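Local coordinates for protein ABC transporter (Thermotoga maritima, PDB 1JI0) that binds ATP and probably hydrolyses it to drive transport of branched-chain amino acids across the membrane, at residues Pro166-Ala171 / Val195-Leu200; Thr36-Asn41 / Gly201-Ala206. All coordinates share one frame; numbering follows the deposited sequence.

Two touching contacts lie next to the nucleotide site of this ABC-type ATPase. Their centres are about 8 Å apart, and together they use strands 34-38 and 192-196, adjacent and parallel in the mixed sheet, and helix 199-205, shared by both; a probable hydrogen bond from Glu196 N to Leu37 O joins them. The chain order is 36-41, 166-171, 195-200 and 201-206, so interaction 2 spans the longer separation and interaction 1 falls within it. Interaction 1 is polar and joins two loops at the strand ends; interaction 2 is an apolar seam between strand and helix. Segment 36-41 includes Ala40 and Asn41, which touch ATP, and Val195 of interaction 1 lies by Lys45 of that site.

Interaction 1 (Pro166-Ala171 / Val195-Leu200); sequences PSLGLA and VEQNAL
Ser167 grips the carboxylate of Glu196 twice, and both bonds fall on the same oxygen. The backbone N of Ser167 meets Glu196 OE2 at 2.9 Å, coming in nearly along the C-O axis with an N-H...O angle of 156°. The hydroxyl of Ser167 gives the second bond, OG to OE2 at 2.7 Å, but it arrives from above the carboxylate plane. Beside this pair the ring of Pro166 lies obliquely against the glutamate chain, its CD 3.1 Å from OE2 and 3.7 Å from Val195 O.

The other oxygen turns back to the two amides that follow it in the chain. A bend at the second torsion of Glu196, chi2 -69°, lets OE1 accept from Gln197 N at 2.9 Å and from Asn198 N at 3.1 Å, both on the anti side and from opposite faces of the plane. Four donors thus fix the rotation of the carboxylate, and they would be expected to favour its ionised form. Replacing Glu196 by an alanine would probably leave three amides and the Ser167 hydroxyl without this acceptor and free the two loops to move apart.

At the margin, Leu168 CD1 comes to 4.3 Å from Gln197 OE1. Behind it, a type II turn from Ser167 to Leu170 shapes the loop, with Leu170 N bonded to Ser167 O, while Arg90 binds Leu168 O.

By sequence and position, 166-171 probably corresponds to the D-loop of ABC ATPases, and Gln197 appears to stand where many relatives carry the H-loop histidine. The contact bridges the loop between strand 160-164 and helix 172-187 and the turn from strand 192-196 into helix 199-205, with Pro166 resting on Val178 and Val195 packed against Lys45 and Leu49 of helix 45-52.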
loop_
_atom_site.group_PDB
_atom_site.type_symbol
_atom_site.label_atom_id
_atom_site.label_comp_id
_atom_site.label_asym_id
_atom_site.label_seq_id
_atom_site.Cartn_x
_atom_site.Cartn_y
_atom_site.Cartn_z
ATOM N N PRO A 166 4.335 -1.152 -5.556
ATOM C CA PRO A 166 4.462 0.195 -6.124
ATOM C C PRO A 166 5.649 0.354 -7.081
ATOM O O PRO A 166 5.630 1.220 -7.958
ATOM C CB PRO A 166 4.640 1.085 -4.892
ATOM C CG PRO A 166 4.067 0.272 -3.771
ATOM C CD PRO A 166 4.487 -1.120 -4.092
ATOM N N SER A 167 6.678 -0.476 -6.918
ATOM C CA SER A 167 7.863 -0.363 -7.764
ATOM C C SER A 167 7.991 -1.425 -8.844
ATOM O O SER A 167 8.995 -1.457 -9.563
ATOM C CB SER A 167 9.124 -0.401 -6.899
ATOM O OG SER A 167 9.317 -1.708 -6.397
ATOM N N LEU A 168 6.990 -2.285 -8.971
ATOM C CA LEU A 168 7.028 -3.356 -9.966
ATOM C C LEU A 168 7.304 -2.860 -11.379
ATOM O O LEU A 168 6.632 -1.950 -11.861
ATOM C CB LEU A 168 5.707 -4.137 -9.963
ATOM C CG LEU A 168 5.626 -5.354 -10.893
ATOM C CD1 LEU A 168 6.748 -6.335 -10.571
ATOM C CD2 LEU A 168 4.270 -6.031 -10.734
ATOM N N GLY A 169 8.297 -3.469 -12.025
ATOM C CA GLY A 169 8.656 -3.127 -13.392
ATOM C C GLY A 169 9.235 -1.753 -13.678
ATOM O O GLY A 169 9.401 -1.386 -14.844
ATOM N N LEU A 170 9.552 -0.983 -12.647
ATOM C CA LEU A 170 10.097 0.342 -12.883
ATOM C C LEU A 170 11.619 0.352 -13.000
ATOM O O LEU A 170 12.300 -0.573 -12.545
ATOM C CB LEU A 170 9.667 1.299 -11.775
ATOM C CG LEU A 170 8.168 1.607 -11.670
ATOM C CD1 LEU A 170 7.946 2.640 -10.574
ATOM C CD2 LEU A 170 7.647 2.135 -13.008
ATOM N N ALA A 171 12.142 1.405 -13.623
ATOM C CA ALA A 171 13.578 1.558 -13.797
ATOM C C ALA A 171 14.170 1.823 -12.426
ATOM O O ALA A 171 13.530 2.457 -11.584
ATOM C CB ALA A 171 13.875 2.719 -14.729
ATOM N N VAL A 195 3.134 -3.777 0.293
ATOM C CA VAL A 195 3.379 -5.138 -0.157
ATOM C C VAL A 195 4.391 -5.023 -1.300
ATOM O O VAL A 195 4.186 -4.257 -2.239
ATOM C CB VAL A 195 2.093 -5.805 -0.674
ATOM C CG1 VAL A 195 2.444 -7.068 -1.430
ATOM C CG2 VAL A 195 1.169 -6.136 0.492
ATOM N N GLU A 196 5.482 -5.776 -1.220
ATOM C CA GLU A 196 6.515 -5.697 -2.245
ATOM C C GLU A 196 7.248 -6.993 -2.516
ATOM O O GLU A 196 7.353 -7.869 -1.661
ATOM C CB GLU A 196 7.548 -4.623 -1.875
ATOM C CG GLU A 196 7.314 -3.261 -2.508
ATOM C CD GLU A 196 7.547 -3.269 -4.010
ATOM O OE1 GLU A 196 7.990 -4.309 -4.537
ATOM O OE2 GLU A 196 7.295 -2.239 -4.664
ATOM N N GLN A 197 7.743 -7.099 -3.737
ATOM C CA GLN A 197 8.520 -8.248 -4.156
ATOM C C GLN A 197 9.965 -7.781 -3.983
ATOM O O GLN A 197 10.863 -8.579 -3.717
ATOM C CB GLN A 197 8.220 -8.583 -5.618
ATOM C CG GLN A 197 9.103 -9.659 -6.211
ATOM C CD GLN A 197 8.441 -10.361 -7.382
ATOM O OE1 GLN A 197 7.818 -9.721 -8.235
ATOM N NE2 GLN A 197 8.575 -11.686 -7.430
ATOM N N ASN A 198 10.170 -6.472 -4.128
ATOM C CA ASN A 198 11.486 -5.866 -3.965
ATOM C C ASN A 198 11.682 -5.708 -2.462
ATOM O O ASN A 198 11.455 -4.640 -1.903
ATOM C CB ASN A 198 11.528 -4.501 -4.660
ATOM C CG ASN A 198 12.936 -3.917 -4.731
ATOM O OD1 ASN A 198 13.238 -3.105 -5.609
ATOM N ND2 ASN A 198 13.798 -4.320 -3.805
ATOM N N ALA A 199 12.094 -6.796 -1.818
ATOM C CA ALA A 199 12.291 -6.824 -0.375
ATOM C C ALA A 199 13.311 -5.820 0.134
ATOM O O ALA A 199 13.099 -5.182 1.169
ATOM C CB ALA A 199 12.673 -8.244 0.064
ATOM N N LEU A 200 14.423 -5.677 -0.578
ATOM C CA LEU A 200 15.449 -4.727 -0.161
ATOM C C LEU A 200 14.875 -3.311 -0.071
ATOM O O LEU A 200 14.948 -2.661 0.968
ATOM C CB LEU A 200 16.618 -4.750 -1.152
ATOM C CG LEU A 200 17.800 -3.839 -0.808
ATOM C CD1 LEU A 200 18.313 -4.171 0.591
ATOM C CD2 LEU A 200 18.900 -4.017 -1.842
#

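Interaction 2 (Thr36-Asn41 / Gly201-Ala206); sequences TLIGAN and GALKVA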
loop_
_atom_site.group_PDB
_atom_site.type_symbol
_atom_site.label_atom_id
_atom_site.label_comp_id
_atom_site.label_asym_id
_atom_site.label_seq_id
_atom_site.Cartn_x
_atom_site.Cartn_y
_atom_site.Cartn_z
ATOM N N THR A 36 5.691 -3.442 6.074
ATOM C CA THR A 36 5.751 -4.096 4.792
ATOM C C THR A 36 5.559 -5.601 4.882
ATOM O O THR A 36 5.975 -6.262 5.839
ATOM C CB THR A 36 7.082 -3.781 4.058
ATOM O OG1 THR A 36 7.026 -4.320 2.729
ATOM C CG2 THR A 36 8.275 -4.387 4.806
ATOM N N LEU A 37 4.883 -6.128 3.874
ATOM C CA LEU A 37 4.629 -7.549 3.765
ATOM C C LEU A 37 5.414 -7.927 2.518
ATOM O O LEU A 37 5.155 -7.405 1.433
ATOM C CB LEU A 37 3.130 -7.778 3.580
ATOM C CG LEU A 37 2.576 -9.183 3.398
ATOM C CD1 LEU A 37 2.953 -10.071 4.586
ATOM C CD2 LEU A 37 1.054 -9.073 3.258
ATOM N N ILE A 38 6.406 -8.795 2.687
ATOM C CA ILE A 38 7.237 -9.219 1.571
ATOM C C ILE A 38 7.178 -10.726 1.396
ATOM O O ILE A 38 6.758 -11.448 2.297
ATOM C CB ILE A 38 8.712 -8.789 1.776
ATOM C CG1 ILE A 38 9.302 -9.476 3.012
ATOM C CG2 ILE A 38 8.791 -7.271 1.940
ATOM C CD1 ILE A 38 10.772 -9.153 3.242
ATOM N N GLY A 39 7.591 -11.189 0.221
ATOM C CA GLY A 39 7.589 -12.607 -0.064
ATOM C C GLY A 39 7.645 -12.827 -1.558
ATOM O O GLY A 39 7.402 -11.900 -2.333
ATOM N N ALA A 40 7.962 -14.052 -1.964
ATOM C CA ALA A 40 8.055 -14.387 -3.381
ATOM C C ALA A 40 6.692 -14.330 -4.061
ATOM O O ALA A 40 5.650 -14.317 -3.402
ATOM C CB ALA A 40 8.662 -15.772 -3.547
ATOM N N ASN A 41 6.706 -14.302 -5.388
ATOM C CA ASN A 41 5.473 -14.247 -6.154
ATOM C C ASN A 41 4.597 -15.460 -5.847
ATOM O O ASN A 41 5.056 -16.600 -5.895
ATOM C CB ASN A 41 5.792 -14.197 -7.645
ATOM C CG ASN A 41 4.688 -13.555 -8.442
ATOM O OD1 ASN A 41 3.606 -14.119 -8.601
ATOM N ND2 ASN A 41 4.948 -12.351 -8.939
ATOM N N GLY A 201 14.297 -2.832 -1.166
ATOM C CA GLY A 201 13.735 -1.493 -1.160
ATOM C C GLY A 201 12.668 -1.326 -0.098
ATOM O O GLY A 201 12.645 -0.321 0.607
ATOM N N ALA A 202 11.796 -2.322 0.028
ATOM C CA ALA A 202 10.717 -2.278 1.004
ATOM C C ALA A 202 11.228 -2.247 2.445
ATOM O O ALA A 202 10.796 -1.416 3.250
ATOM C CB ALA A 202 9.783 -3.485 0.806
ATOM N N LEU A 203 12.137 -3.162 2.774
ATOM C CA LEU A 203 12.679 -3.215 4.126
ATOM C C LEU A 203 13.496 -1.975 4.496
ATOM O O LEU A 203 13.563 -1.601 5.669
ATOM C CB LEU A 203 13.525 -4.474 4.309
ATOM C CG LEU A 203 12.716 -5.771 4.377
ATOM C CD1 LEU A 203 13.660 -6.974 4.387
ATOM C CD2 LEU A 203 11.829 -5.749 5.625
ATOM N N LYS A 204 14.112 -1.332 3.509
ATOM C CA LYS A 204 14.900 -0.130 3.782
ATOM C C LYS A 204 14.050 1.071 4.205
ATOM O O LYS A 204 14.524 1.955 4.923
ATOM C CB LYS A 204 15.744 0.237 2.558
ATOM C CG LYS A 204 16.834 -0.783 2.249
ATOM C CD LYS A 204 17.553 -0.488 0.934
ATOM C CE LYS A 204 18.392 0.774 1.017
ATOM N NZ LYS A 204 19.121 0.999 -0.260
ATOM N N VAL A 205 12.792 1.114 3.774
ATOM C CA VAL A 205 11.933 2.238 4.142
ATOM C C VAL A 205 10.945 1.925 5.252
ATOM O O VAL A 205 10.437 2.830 5.904
ATOM C CB VAL A 205 11.133 2.775 2.926
ATOM C CG1 VAL A 205 12.089 3.242 1.862
ATOM C CG2 VAL A 205 10.186 1.703 2.391
ATOM N N ALA A 206 10.696 0.643 5.484
ATOM C CA ALA A 206 9.738 0.232 6.495
ATOM C C ALA A 206 10.241 0.244 7.932
ATOM O O ALA A 206 11.443 0.180 8.194
ATOM C CB ALA A 206 9.205 -1.160 6.158
#
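Thr36 sets its methyl against Ala206 and Leu203: CG2 lies 3.6 Å from Ala206 CB and 3.9 Å from Leu203 CD2. A chi1 of -173° swings OG1 toward the adjoining strand, where the hydroxyl bonds to Leu194 O, and leaves the methyl facing the helix. The same OG1 is brushed by Ala202 CB at 3.5 Å, a contact without a hydrogen bond.

Two residues further along the strand, just before the Walker A loop that begins at Gly39, Ile38 uses both branches. Its CD1 meets Leu203 CD1 at 3.8 Å, the two side chains crossing at about a right angle, and its CG2 approaches Ala202 CB at 4.1 Å. Leu203 therefore divides its methyls, CD1 to Ile38 and CD2 to Thr36, and is backed by Leu226 and Leu227 of helix 223-227. Ala202 and Ala206, four residues apart and joined by the bond from Ala206 N to Ala202 O, present only a methyl each, which lets the helix lie close: the axes of 36-38 and 201-205 approach to 8.9 Å and run at 155°, near antiparallel, on the parallel strands of the mixed sheet, as in other P-loop NTPases.

No hydrogen bond crosses this seam. With the one buried hydroxyl satisfied by the neighbouring strand, cohesion depends on how the methyls fit and not on directional bonds.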